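Local coordinates for protein nuclear receptor subfamily 0 group B member 1 (Mus musculus, PDB 3F5C) that acts as a corepressor that lacks a DNA-binding domain and inhibits transcriptional activation by other nuclear receptors through heterodimeric interactions, at residues C53-S57 and L245-I250; L78-L82 and M260-L264; W89-M94 and I237-T243; L97-H103 and F162-W167; L169-E175 and R223-L227. All blocks are in the same frame, centred on the assembly; numbering follows the deposited sequence.

Contact 1 of 5, residues C53-S57 and L245-I250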
# COMPACT_ATOMS: atom_id res chain seq x y z
N CYS B 53 27.93 -7.00 26.93
CA CYS B 53 28.52 -6.68 25.64
C CYS B 53 27.99 -7.61 24.59
O CYS B 53 27.82 -7.21 23.43
CB CYS B 53 30.03 -6.81 25.70
SG CYS B 53 30.79 -5.43 26.51
N GLU B 54 27.72 -8.85 24.99
CA GLU B 54 27.11 -9.84 24.11
C GLU B 54 25.67 -9.47 23.78
O GLU B 54 25.28 -9.43 22.62
CB GLU B 54 27.18 -11.24 24.71
CG GLU B 54 26.28 -12.24 24.01
CD GLU B 54 25.76 -13.30 24.97
OE1 GLU B 54 25.09 -12.91 25.96
OE2 GLU B 54 26.01 -14.50 24.73
N ALA B 55 24.88 -9.19 24.80
CA ALA B 55 23.51 -8.77 24.57
C ALA B 55 23.48 -7.44 23.83
O ALA B 55 22.53 -7.14 23.12
CB ALA B 55 22.80 -8.67 25.88
N ALA B 56 24.51 -6.64 23.99
CA ALA B 56 24.57 -5.34 23.32
C ALA B 56 24.86 -5.56 21.85
O ALA B 56 24.25 -4.93 20.98
CB ALA B 56 25.64 -4.47 23.94
N SER B 57 25.81 -6.43 21.59
CA SER B 57 26.20 -6.79 20.24
C SER B 57 25.04 -7.44 19.48
O SER B 57 24.79 -7.14 18.31
CB SER B 57 27.37 -7.75 20.31
OG SER B 57 27.71 -8.15 19.01
N LEU B 245 31.90 1.54 25.73
CA LEU B 245 31.28 0.87 26.85
C LEU B 245 30.90 -0.58 26.52
O LEU B 245 31.12 -1.50 27.32
CB LEU B 245 30.05 1.66 27.27
CG LEU B 245 29.17 0.98 28.30
CD1 LEU B 245 29.96 0.72 29.53
CD2 LEU B 245 27.98 1.84 28.63
N PHE B 246 30.35 -0.79 25.32
CA PHE B 246 29.73 -2.06 24.94
C PHE B 246 30.55 -2.89 23.99
O PHE B 246 30.52 -4.11 24.06
CB PHE B 246 28.39 -1.82 24.28
CG PHE B 246 27.35 -1.33 25.21
CD1 PHE B 246 26.79 -0.09 25.05
CD2 PHE B 246 26.95 -2.10 26.28
CE1 PHE B 246 25.83 0.36 25.90
CE2 PHE B 246 25.98 -1.66 27.14
CZ PHE B 246 25.43 -0.43 26.96
N PHE B 247 31.24 -2.24 23.08
CA PHE B 247 31.86 -2.96 21.99
C PHE B 247 33.37 -3.15 22.08
O PHE B 247 33.87 -4.18 21.66
CB PHE B 247 31.46 -2.35 20.65
CG PHE B 247 30.00 -2.53 20.34
CD1 PHE B 247 29.09 -1.57 20.71
CD2 PHE B 247 29.55 -3.67 19.71
CE1 PHE B 247 27.75 -1.74 20.44
CE2 PHE B 247 28.20 -3.85 19.44
CZ PHE B 247 27.30 -2.89 19.80
N ARG B 248 34.10 -2.18 22.64
CA ARG B 248 35.56 -2.28 22.64
C ARG B 248 36.05 -3.59 23.22
O ARG B 248 37.02 -4.15 22.72
CB ARG B 248 36.22 -1.10 23.34
CG ARG B 248 36.37 0.10 22.43
CD ARG B 248 37.21 -0.22 21.20
NE ARG B 248 37.13 0.86 20.21
CZ ARG B 248 37.71 0.82 19.01
NH1 ARG B 248 38.41 -0.24 18.65
NH2 ARG B 248 37.58 1.85 18.17
N PRO B 249 35.38 -4.09 24.27
CA PRO B 249 35.75 -5.40 24.83
C PRO B 249 35.80 -6.52 23.76
O PRO B 249 36.73 -7.33 23.75
CB PRO B 249 34.62 -5.67 25.82
CG PRO B 249 34.10 -4.32 26.20
CD PRO B 249 34.28 -3.45 25.01
N ILE B 250 34.81 -6.53 22.87
CA ILE B 250 34.66 -7.51 21.81
C ILE B 250 35.40 -7.10 20.54
O ILE B 250 36.29 -7.80 20.07
CB ILE B 250 33.21 -7.63 21.40
CG1 ILE B 250 32.34 -7.89 22.60
CG2 ILE B 250 33.06 -8.73 20.44
CD1 ILE B 250 30.90 -7.98 22.22
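Ala-56 sets its methyl against the ring of Phe-246, while the next residue, Phe-247, lays its ring against the backbone of Ser-57. The two phenylalanines start out alike, each with CG anti to its carbonyl carbon (chi1 -70° and -67°), yet being consecutive on the helix they diverge and meet different parts of segment 53-57. Phe-246 offers its CD2 side, 3.6 Å from Ala-56 CB, and the methyl approaches the ring obliquely. Over the centre of one face of the same ring sits CG of Leu-245, its own neighbour in sequence. Phe-247 brings the end of its ring to segment 53-57, with CE2 3.6 Å from Ser-57 CA and CZ 3.9 Å from Ala-56 O. The two helices, 49-68 and 241-251, belong to the all-helical ligand-binding domain of the nuclear receptors, and here their short segments pass nearly at right angles, with an angle of 105° and axes 8.7 Å apart. Small residues at 53, 56 and 57 allow the larger side chains of segment 245-250 to lie close to the helix backbone. Ile-250 points its CD1 across Cys-53, lying 3.8 Å from Cys-53 CB, and the same methyl also faces Ser-57 CB. The sulfur of Cys-53 is placed less surely, and its approach to Pro-249 CG is therefore doubtful. Beyond the pair, helix 78-99 supports both aromatic rings, Met-94 touching Phe-246 and Leu-93 touching Phe-247, whereas Pro-249 and Ile-250 lie on the exposed margin.

Contact 2 of 5, residues L78-L82 and M260-L264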
# COMPACT_ATOMS: atom_id res chain seq x y z
N LEU B 78 24.45 2.63 -2.08
CA LEU B 78 25.21 2.23 -0.90
C LEU B 78 25.83 3.42 -0.18
O LEU B 78 25.72 3.53 1.02
CB LEU B 78 26.28 1.21 -1.24
CG LEU B 78 27.09 0.71 -0.05
CD1 LEU B 78 26.25 -0.17 0.82
CD2 LEU B 78 28.31 -0.04 -0.54
N ASP B 79 26.47 4.32 -0.92
CA ASP B 79 27.08 5.50 -0.32
C ASP B 79 26.11 6.20 0.65
O ASP B 79 26.50 6.58 1.75
CB ASP B 79 27.60 6.47 -1.40
CG ASP B 79 26.54 6.89 -2.40
OD1 ASP B 79 26.13 8.07 -2.38
OD2 ASP B 79 26.14 6.05 -3.23
N GLN B 80 24.85 6.31 0.23
CA GLN B 80 23.84 6.99 1.03
C GLN B 80 23.33 6.13 2.16
O GLN B 80 23.19 6.60 3.28
CB GLN B 80 22.70 7.45 0.15
CG GLN B 80 23.16 8.44 -0.91
CD GLN B 80 23.70 9.73 -0.32
OE1 GLN B 80 22.98 10.47 0.36
NE2 GLN B 80 24.97 10.01 -0.58
N GLN B 81 23.06 4.86 1.87
CA GLN B 81 22.72 3.90 2.93
C GLN B 81 23.78 3.94 4.03
O GLN B 81 23.47 3.92 5.21
CB GLN B 81 22.63 2.48 2.39
CG GLN B 81 21.49 2.24 1.45
CD GLN B 81 21.33 0.79 1.17
OE1 GLN B 81 22.01 -0.03 1.77
NE2 GLN B 81 20.44 0.46 0.25
N LEU B 82 25.04 4.00 3.61
CA LEU B 82 26.15 3.92 4.53
C LEU B 82 26.14 5.14 5.44
O LEU B 82 26.32 5.00 6.64
CB LEU B 82 27.44 3.84 3.75
CG LEU B 82 28.67 3.63 4.61
CD1 LEU B 82 28.53 2.35 5.40
CD2 LEU B 82 29.91 3.60 3.75
N MET B 260 30.16 -1.23 10.09
CA MET B 260 28.86 -0.98 9.45
C MET B 260 28.83 -1.48 8.02
O MET B 260 27.89 -2.14 7.63
CB MET B 260 28.47 0.51 9.48
CG MET B 260 28.60 1.14 10.82
SD MET B 260 28.06 0.04 12.12
CE MET B 260 26.34 0.04 11.72
N LEU B 261 29.85 -1.15 7.25
CA LEU B 261 29.91 -1.56 5.86
C LEU B 261 29.79 -3.08 5.72
O LEU B 261 28.96 -3.60 4.98
CB LEU B 261 31.19 -1.03 5.21
CG LEU B 261 31.37 -1.35 3.72
CD1 LEU B 261 30.12 -0.99 2.92
CD2 LEU B 261 32.59 -0.65 3.16
N GLU B 262 30.62 -3.79 6.45
CA GLU B 262 30.53 -5.23 6.40
C GLU B 262 29.14 -5.70 6.80
O GLU B 262 28.66 -6.69 6.28
CB GLU B 262 31.60 -5.87 7.29
CG GLU B 262 32.95 -6.03 6.60
CD GLU B 262 32.98 -7.19 5.60
OE1 GLU B 262 31.91 -7.75 5.29
OE2 GLU B 262 34.08 -7.54 5.12
N MET B 263 28.49 -4.99 7.71
CA MET B 263 27.14 -5.34 8.17
C MET B 263 26.04 -5.04 7.15
O MET B 263 25.01 -5.72 7.11
CB MET B 263 26.84 -4.64 9.48
CG MET B 263 27.87 -4.96 10.53
SD MET B 263 27.33 -4.44 12.16
CE MET B 263 25.89 -5.46 12.42
N LEU B 264 26.25 -4.01 6.32
CA LEU B 264 25.31 -3.63 5.26
C LEU B 264 25.40 -4.61 4.13
O LEU B 264 24.68 -4.50 3.13
CB LEU B 264 25.62 -2.23 4.70
CG LEU B 264 25.26 -1.04 5.58
CD1 LEU B 264 25.68 0.24 4.91
CD2 LEU B 264 23.79 -1.02 5.87
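Leu-264 drives its CD1 methyl into the side of helix 78-99, and this is where the contact packs most closely: the methyl lies 3.6 Å from Leu-82 CD1 and 3.7 Å from Leu-82 CA. Leu-82 holds CG anti to the backbone nitrogen (chi1 -175°), which carries its CD1 across toward segment 260-264, where it also faces the CA of Leu-261 at 4.2 Å. Met-260 starts toward the same leucine through CB, but its thioether bends away to join Leu-64, Val-85 and Trp-89. Residues 260-264 are part of the AF-2 motif on helix 256-263, the activation helix of the nuclear receptor ligand-binding domain, here laid against the start of helix 78-99. On the outer side the fit is slacker. Leu-78, exposed to solvent, spreads its two methyls between two partners, CD1 standing 4.1 Å from Leu-264 CD1 and CD2 standing 4.0 Å from Leu-261 CD1, with the Leu-78 and Leu-261 side chains crossing at about a right angle. No hydrogen bond links the two segments. Leu-264 N bonds to Met-260 O within segment 260-264, and Leu-261 finds a further neighbour in Arg-86.

Contact 3 of 5, residues W89-M94 and I237-T243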
# COMPACT_ATOMS: atom_id res chain seq x y z
N TRP B 89 23.35 4.65 13.90
CA TRP B 89 23.55 3.34 14.52
C TRP B 89 23.63 3.43 16.03
O TRP B 89 23.16 2.56 16.75
CB TRP B 89 24.79 2.62 13.96
CG TRP B 89 26.06 3.11 14.46
CD1 TRP B 89 26.95 3.93 13.82
CD2 TRP B 89 26.63 2.81 15.71
NE1 TRP B 89 28.04 4.17 14.62
CE2 TRP B 89 27.86 3.48 15.79
CE3 TRP B 89 26.21 2.04 16.80
CZ2 TRP B 89 28.68 3.40 16.92
CZ3 TRP B 89 27.02 1.95 17.92
CH2 TRP B 89 28.24 2.63 17.97
N ALA B 90 24.21 4.51 16.50
CA ALA B 90 24.37 4.72 17.92
C ALA B 90 23.01 4.98 18.62
O ALA B 90 22.64 4.28 19.55
CB ALA B 90 25.30 5.85 18.12
N PRO B 91 22.26 5.98 18.16
CA PRO B 91 20.95 6.24 18.75
C PRO B 91 20.05 5.03 18.63
O PRO B 91 19.41 4.64 19.59
CB PRO B 91 20.40 7.34 17.85
CG PRO B 91 21.54 7.97 17.27
CD PRO B 91 22.56 6.93 17.08
N LEU B 92 19.99 4.46 17.43
CA LEU B 92 19.17 3.30 17.12
C LEU B 92 19.46 2.12 18.01
O LEU B 92 18.53 1.45 18.44
CB LEU B 92 19.40 2.87 15.69
CG LEU B 92 18.86 3.80 14.61
CD1 LEU B 92 19.15 3.22 13.25
CD2 LEU B 92 17.38 4.00 14.77
N LEU B 93 20.73 1.84 18.27
CA LEU B 93 21.08 0.79 19.20
C LEU B 93 20.47 1.07 20.56
O LEU B 93 19.94 0.17 21.19
CB LEU B 93 22.58 0.72 19.36
CG LEU B 93 23.16 -0.64 19.72
CD1 LEU B 93 24.45 -0.45 20.51
CD2 LEU B 93 22.20 -1.42 20.51
N MET B 94 20.56 2.31 21.00
CA MET B 94 20.05 2.69 22.31
C MET B 94 18.55 2.47 22.38
O MET B 94 17.98 2.06 23.39
CB MET B 94 20.37 4.15 22.58
CG MET B 94 21.82 4.41 22.91
SD MET B 94 22.39 3.35 24.24
CE MET B 94 23.30 2.11 23.32
N ILE B 237 24.15 11.16 23.93
CA ILE B 237 24.82 9.88 24.17
C ILE B 237 26.30 9.77 23.70
O ILE B 237 27.16 9.36 24.48
CB ILE B 237 24.02 8.76 23.55
CG1 ILE B 237 22.64 8.70 24.20
CG2 ILE B 237 24.73 7.47 23.73
CD1 ILE B 237 22.64 8.20 25.60
N ASN B 238 26.58 10.06 22.44
CA ASN B 238 27.96 10.33 22.02
C ASN B 238 28.55 9.48 20.93
O ASN B 238 29.27 10.02 20.10
CB ASN B 238 28.94 10.42 23.19
CG ASN B 238 30.11 11.30 22.86
OD1 ASN B 238 31.08 11.40 23.61
ND2 ASN B 238 30.03 11.98 21.71
N SER B 239 28.36 8.16 20.97
CA SER B 239 28.84 7.32 19.87
C SER B 239 30.29 6.99 20.04
O SER B 239 30.90 6.44 19.13
CB SER B 239 28.83 8.09 18.53
OG SER B 239 27.59 8.09 17.86
N ASP B 240 30.90 7.39 21.14
CA ASP B 240 32.30 7.07 21.38
C ASP B 240 32.18 6.33 22.66
O ASP B 240 32.92 5.40 22.95
CB ASP B 240 33.15 8.31 21.62
CG ASP B 240 33.46 9.07 20.34
OD1 ASP B 240 33.68 8.43 19.29
OD2 ASP B 240 33.49 10.32 20.41
N VAL B 241 31.20 6.75 23.43
CA VAL B 241 31.00 6.17 24.72
C VAL B 241 30.33 4.85 24.52
O VAL B 241 30.71 3.86 25.14
CB VAL B 241 30.12 7.04 25.56
CG1 VAL B 241 30.36 6.72 27.00
CG2 VAL B 241 30.45 8.49 25.28
N VAL B 242 29.35 4.82 23.64
CA VAL B 242 28.66 3.57 23.35
C VAL B 242 29.65 2.51 22.90
O VAL B 242 29.76 1.45 23.51
CB VAL B 242 27.60 3.76 22.25
CG1 VAL B 242 27.04 2.44 21.82
CG2 VAL B 242 26.50 4.65 22.74
N THR B 243 30.39 2.81 21.83
CA THR B 243 31.33 1.85 21.28
C THR B 243 32.32 1.39 22.33
O THR B 243 32.76 0.25 22.33
CB THR B 243 32.12 2.44 20.13
OG1 THR B 243 33.17 3.24 20.67
CG2 THR B 243 31.24 3.29 19.21
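Trp-89 places its CG between the backbone nitrogen and the carbonyl carbon (chi1 77°), a rotamer that swings the indole along the helix toward Val-242 and Thr-243. Thr-243 has CG2 anti to its carbonyl carbon, which aims that methyl at the rim of the six-membered ring: CG2 lies in the indole plane, 3.3 Å from Trp-89 CH2. Its hydroxyl turns the other way and OG1 donates to Asp-240 O at 3.2 Å, approaching from above the carbonyl plane. Trp-89 and Val-242 approach each other from opposite directions, with Val-242 CG1 oblique to the ring, 3.9 Å from Trp-89 CZ3, and the same methyl rests against Leu-93 CD1. Met-94 bends at chi2 and chi3, and its CE meets Val-242 tip to tip, 4.0 Å from CG1. Val-242 thus meets three side chains of segment 89-94: Trp-89, Leu-93 and Met-94. Towards the preceding loop, Ala-90 CB approaches Ser-239 OG, and Met-94 CG faces Ile-237 CG2 at 4.3 Å. The Ala-90 methyl also sits over the centre of one indole face. The contact is largely apolar and buried, joining the middle of helix 78-99 to the start of helix 241-251 within the ligand-binding domain. Helix 155-168 flanks it through Phe-162 and Phe-163 against Met-94 and Ile-159 against Ile-237, while helix 256-263 brings Met-256 and Met-260 onto Trp-89.

Contact 4 of 5, residues L97-H103 and F162-W167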
# COMPACT_ATOMS: atom_id res chain seq x y z
N LEU B 97 17.89 -1.31 22.75
CA LEU B 97 18.22 -1.84 24.07
C LEU B 97 17.17 -1.42 25.12
O LEU B 97 16.86 -2.17 26.04
CB LEU B 97 19.62 -1.38 24.46
CG LEU B 97 20.71 -1.81 23.48
CD1 LEU B 97 22.05 -1.24 23.91
CD2 LEU B 97 20.80 -3.33 23.31
N ALA B 98 16.64 -0.21 24.97
CA ALA B 98 15.61 0.25 25.87
C ALA B 98 14.44 -0.70 25.70
O ALA B 98 13.86 -1.14 26.68
CB ALA B 98 15.23 1.69 25.56
N GLN B 99 14.15 -1.04 24.45
CA GLN B 99 12.99 -1.86 24.09
C GLN B 99 13.07 -3.27 24.66
O GLN B 99 12.08 -3.82 25.12
CB GLN B 99 12.84 -1.89 22.57
CG GLN B 99 11.62 -2.61 22.04
CD GLN B 99 11.42 -2.36 20.57
OE1 GLN B 99 12.34 -1.94 19.88
NE2 GLN B 99 10.21 -2.61 20.08
N ASP B 100 14.27 -3.84 24.63
CA ASP B 100 14.46 -5.17 25.17
C ASP B 100 14.68 -5.10 26.66
O ASP B 100 15.10 -6.07 27.28
CB ASP B 100 15.64 -5.87 24.50
CG ASP B 100 15.30 -6.34 23.10
OD1 ASP B 100 14.70 -5.56 22.33
OD2 ASP B 100 15.62 -7.50 22.77
N HIS B 101 14.39 -3.93 27.23
CA HIS B 101 14.60 -3.67 28.65
C HIS B 101 15.95 -4.22 29.12
O HIS B 101 16.02 -5.18 29.89
CB HIS B 101 13.46 -4.26 29.48
CG HIS B 101 12.14 -3.63 29.19
ND1 HIS B 101 11.63 -2.59 29.94
CD2 HIS B 101 11.22 -3.87 28.22
CE1 HIS B 101 10.46 -2.23 29.46
NE2 HIS B 101 10.19 -2.99 28.41
N LEU B 102 17.03 -3.62 28.63
CA LEU B 102 18.36 -4.04 29.02
C LEU B 102 18.63 -3.55 30.42
O LEU B 102 18.58 -2.34 30.68
CB LEU B 102 19.40 -3.46 28.07
CG LEU B 102 20.77 -4.12 28.13
CD1 LEU B 102 21.71 -3.45 27.16
CD2 LEU B 102 21.36 -4.05 29.53
N HIS B 103 18.92 -4.48 31.33
CA HIS B 103 19.24 -4.13 32.70
C HIS B 103 20.71 -4.37 32.88
O HIS B 103 21.15 -5.49 33.08
CB HIS B 103 18.41 -4.94 33.71
CG HIS B 103 16.93 -4.76 33.55
ND1 HIS B 103 16.14 -5.67 32.89
CD2 HIS B 103 16.11 -3.76 33.94
CE1 HIS B 103 14.88 -5.24 32.88
NE2 HIS B 103 14.84 -4.09 33.52
N PHE B 162 18.23 7.92 30.00
CA PHE B 162 17.44 7.67 28.81
C PHE B 162 16.61 6.38 28.94
O PHE B 162 15.39 6.40 28.78
CB PHE B 162 18.34 7.61 27.57
CG PHE B 162 17.62 7.15 26.34
CD1 PHE B 162 16.75 7.99 25.68
CD2 PHE B 162 17.81 5.87 25.85
CE1 PHE B 162 16.07 7.54 24.55
CE2 PHE B 162 17.15 5.43 24.72
CZ PHE B 162 16.28 6.27 24.07
N PHE B 163 17.27 5.27 29.25
CA PHE B 163 16.56 4.00 29.36
C PHE B 163 15.34 4.19 30.24
O PHE B 163 14.21 3.91 29.83
CB PHE B 163 17.48 2.94 29.96
CG PHE B 163 18.36 2.24 28.96
CD1 PHE B 163 18.92 2.93 27.89
CD2 PHE B 163 18.64 0.90 29.10
CE1 PHE B 163 19.73 2.28 26.97
CE2 PHE B 163 19.45 0.25 28.18
CZ PHE B 163 20.00 0.95 27.12
N PHE B 164 15.57 4.68 31.45
CA PHE B 164 14.49 4.86 32.40
C PHE B 164 13.40 5.73 31.84
O PHE B 164 12.23 5.39 31.94
CB PHE B 164 15.02 5.43 33.71
CG PHE B 164 15.89 4.48 34.49
CD1 PHE B 164 15.33 3.54 35.34
CD2 PHE B 164 17.27 4.53 34.37
CE1 PHE B 164 16.14 2.66 36.05
CE2 PHE B 164 18.08 3.66 35.09
CZ PHE B 164 17.51 2.72 35.93
N LYS B 165 13.76 6.85 31.23
CA LYS B 165 12.73 7.70 30.64
C LYS B 165 11.84 6.90 29.72
O LYS B 165 10.62 7.04 29.76
CB LYS B 165 13.31 8.89 29.88
CG LYS B 165 12.30 10.02 29.78
CD LYS B 165 11.95 10.55 31.20
CE LYS B 165 10.58 11.23 31.30
NZ LYS B 165 10.47 12.49 30.54
N CYS B 166 12.43 6.04 28.90
CA CYS B 166 11.67 5.27 27.93
C CYS B 166 10.73 4.35 28.67
O CYS B 166 9.56 4.23 28.32
CB CYS B 166 12.60 4.41 27.08
SG CYS B 166 13.62 5.35 25.96
N TRP B 167 11.27 3.71 29.69
CA TRP B 167 10.51 2.73 30.43
C TRP B 167 9.34 3.38 31.13
O TRP B 167 8.21 2.92 31.01
CB TRP B 167 11.41 2.01 31.43
CG TRP B 167 12.46 1.20 30.75
CD1 TRP B 167 12.40 0.62 29.50
CD2 TRP B 167 13.73 0.84 31.29
NE1 TRP B 167 13.57 -0.06 29.24
CE2 TRP B 167 14.40 0.06 30.32
CE3 TRP B 167 14.38 1.11 32.50
CZ2 TRP B 167 15.68 -0.45 30.53
CZ3 TRP B 167 15.64 0.61 32.70
CH2 TRP B 167 16.28 -0.16 31.72
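Trp-167 lends its indole N-H to the carbonyl of Ala-98: NE1 to O is 2.8 Å with an N-H...O angle of 165°, the oxygen lying almost in the ring plane. One face of the indole is met by His-101, whose plane is within 15° of the five-membered ring but slid aside, so the two barely overlap; His-101 ND1 lies over that face, 3.3 Å from Trp-167 CD1. At the other end of the indole, Leu-102 O meets the edge at CH2, 3.3 Å away, and His-103 adds an oblique neighbour to this aromatic cluster. Phe-163 packs against the end of helix 78-99, its CZ 3.6 Å from Leu-97 CB and its CE2 3.7 Å from Leu-102 CB, with Ala-98 N over one face. Cys-166 SG packs against Ala-98 CB. The backbone that presents these groups is a Schellman motif ending helix 78-99: His-101, with positive phi, is its C-prime residue, His-101 N bonds to Ala-98 O and Leu-102 N to Leu-97 O. Farther out, Tyr-176 of helix 173-184 touches both Ala-98 and Cys-166, and Leu-234 of helix 222-234 packs on Phe-162. Ala-98 O therefore accepts two N-H groups, one from the turn and one from the neighbouring helix, so the same carbonyl that helps close helix 78-99 also ties it to helix 155-168 in the ligand-binding domain.

Contact 5 of 5, residues L169-E175 and R223-L227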
# COMPACT_ATOMS: atom_id res chain seq x y z
N LEU B 169 7.74 5.69 30.29
CA LEU B 169 6.77 6.17 29.30
C LEU B 169 5.95 5.04 28.62
O LEU B 169 5.05 5.31 27.81
CB LEU B 169 7.47 7.05 28.26
CG LEU B 169 7.68 8.53 28.59
CD1 LEU B 169 8.55 9.21 27.55
CD2 LEU B 169 6.36 9.23 28.66
N ASN B 170 6.30 3.79 28.93
CA ASN B 170 5.55 2.62 28.46
C ASN B 170 5.36 2.58 26.96
O ASN B 170 4.24 2.44 26.47
CB ASN B 170 4.19 2.54 29.14
CG ASN B 170 4.31 2.39 30.62
OD1 ASN B 170 3.67 3.11 31.38
ND2 ASN B 170 5.16 1.46 31.04
N ILE B 171 6.46 2.62 26.23
CA ILE B 171 6.42 2.67 24.79
C ILE B 171 6.12 1.30 24.13
O ILE B 171 6.80 0.30 24.39
CB ILE B 171 7.73 3.24 24.27
CG1 ILE B 171 8.06 4.50 25.04
CG2 ILE B 171 7.63 3.58 22.80
CD1 ILE B 171 9.34 5.09 24.67
N ASP B 172 5.09 1.27 23.27
CA ASP B 172 4.75 0.04 22.56
C ASP B 172 5.66 -0.18 21.36
O ASP B 172 6.32 0.74 20.88
CB ASP B 172 3.27 0.01 22.15
CG ASP B 172 2.90 1.13 21.21
OD1 ASP B 172 3.83 1.73 20.64
OD2 ASP B 172 1.69 1.42 21.02
N THR B 173 5.69 -1.42 20.88
CA THR B 173 6.61 -1.79 19.82
C THR B 173 6.40 -0.89 18.62
O THR B 173 7.33 -0.57 17.88
CB THR B 173 6.40 -3.26 19.41
OG1 THR B 173 5.04 -3.45 19.04
CG2 THR B 173 6.71 -4.19 20.56
N LYS B 174 5.16 -0.46 18.46
CA LYS B 174 4.79 0.38 17.32
C LYS B 174 5.51 1.74 17.39
O LYS B 174 6.21 2.11 16.45
CB LYS B 174 3.27 0.53 17.26
CG LYS B 174 2.71 0.68 15.85
CD LYS B 174 1.29 0.13 15.75
CE LYS B 174 0.67 0.35 14.36
NZ LYS B 174 0.45 1.79 14.03
N GLU B 175 5.37 2.45 18.50
CA GLU B 175 6.04 3.75 18.73
C GLU B 175 7.56 3.63 18.63
O GLU B 175 8.22 4.43 17.95
CB GLU B 175 5.67 4.34 20.10
CG GLU B 175 4.22 4.81 20.25
CD GLU B 175 3.66 4.68 21.67
OE1 GLU B 175 2.48 5.01 21.89
OE2 GLU B 175 4.39 4.24 22.57
N ARG B 223 1.19 13.37 24.31
CA ARG B 223 2.03 12.19 24.07
C ARG B 223 3.18 12.51 23.14
O ARG B 223 4.25 11.93 23.25
CB ARG B 223 1.24 11.02 23.50
CG ARG B 223 1.56 9.69 24.17
CD ARG B 223 3.02 9.52 24.40
NE ARG B 223 3.33 8.40 25.29
CZ ARG B 223 3.55 7.16 24.88
NH1 ARG B 223 3.48 6.86 23.58
NH2 ARG B 223 3.83 6.20 25.77
N SER B 224 2.95 13.45 22.22
CA SER B 224 4.01 13.89 21.33
C SER B 224 5.20 14.46 22.10
O SER B 224 6.34 14.05 21.88
CB SER B 224 3.49 14.94 20.35
OG SER B 224 4.54 15.44 19.55
N ALA B 225 4.93 15.40 23.00
CA ALA B 225 5.94 15.99 23.86
C ALA B 225 6.63 14.91 24.67
O ALA B 225 7.83 14.97 24.90
CB ALA B 225 5.33 17.01 24.78
N GLU B 226 5.87 13.91 25.10
CA GLU B 226 6.44 12.82 25.89
C GLU B 226 7.47 12.05 25.09
O GLU B 226 8.48 11.61 25.61
CB GLU B 226 5.35 11.87 26.36
CG GLU B 226 4.39 12.51 27.35
CD GLU B 226 3.55 11.49 28.09
OE1 GLU B 226 3.48 10.31 27.66
OE2 GLU B 226 2.97 11.87 29.13
N LEU B 227 7.20 11.89 23.81
CA LEU B 227 8.10 11.13 22.97
C LEU B 227 9.33 11.95 22.63
O LEU B 227 10.43 11.45 22.72
CB LEU B 227 7.40 10.70 21.69
CG LEU B 227 6.25 9.70 21.86
CD1 LEU B 227 5.79 9.22 20.51
CD2 LEU B 227 6.66 8.53 22.74
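Leu-169 and Glu-226 bring the two backbones nearest, with CA atoms 7.5 Å apart, where the chain turns at Asn-170 (positive phi) between helices 155-168 and 173-184 and passes the side of helix 222-234. Arg-223 bends at chi2 (-43°) and extends its guanidinium into this turn. NH1 forms a salt bridge with Glu-175 OE1 at 2.7 Å, the carboxylate and guanidinium planes standing 63° apart, so the groups do not lie flat against each other. NH2 gives a weak, poorly angled bond to Leu-169 O. NE pairs with Glu-226 OE1 at 3.0 Å, on the anti side of that carboxylate and within the guanidinium plane. Two acids thus hold one arginine, which probably offsets part of their charge. Glu-175 is itself positioned by a capping box: its N donates to Asp-172 OD1 at 2.7 Å, and its OE2 accepts from Asp-172 N. Leu-169 crosses Glu-226 obliquely, with CD2 3.6 Å from Glu-226 CB. The salt-bridge network thereby joins the start of helix 173-184 to helix 222-234, while His-212 of helix 195-216 packs against Asp-172, Lys-174 and Glu-175.

Helix 78-99 runs through three of the contacts: its start enters contact 2, its middle contact 3 and its end contact 4, and the centres of contacts 2 and 4 lie about 27 Å apart on opposite sides of the chain's centre. Contact 3 lies nearest that centre. It touches contact 1 through Phe-247 and Leu-93, contact 2 through Met-260 and Trp-89, and contact 4 through Met-94 and Phe-163. Contact 4 in turn meets contact 5, where Cys-166 O packs on Ile-171, with centres about 12 Å apart. The centres of contact 2, which holds most of the AF-2 motif, and contact 5 lie about 29 Å apart.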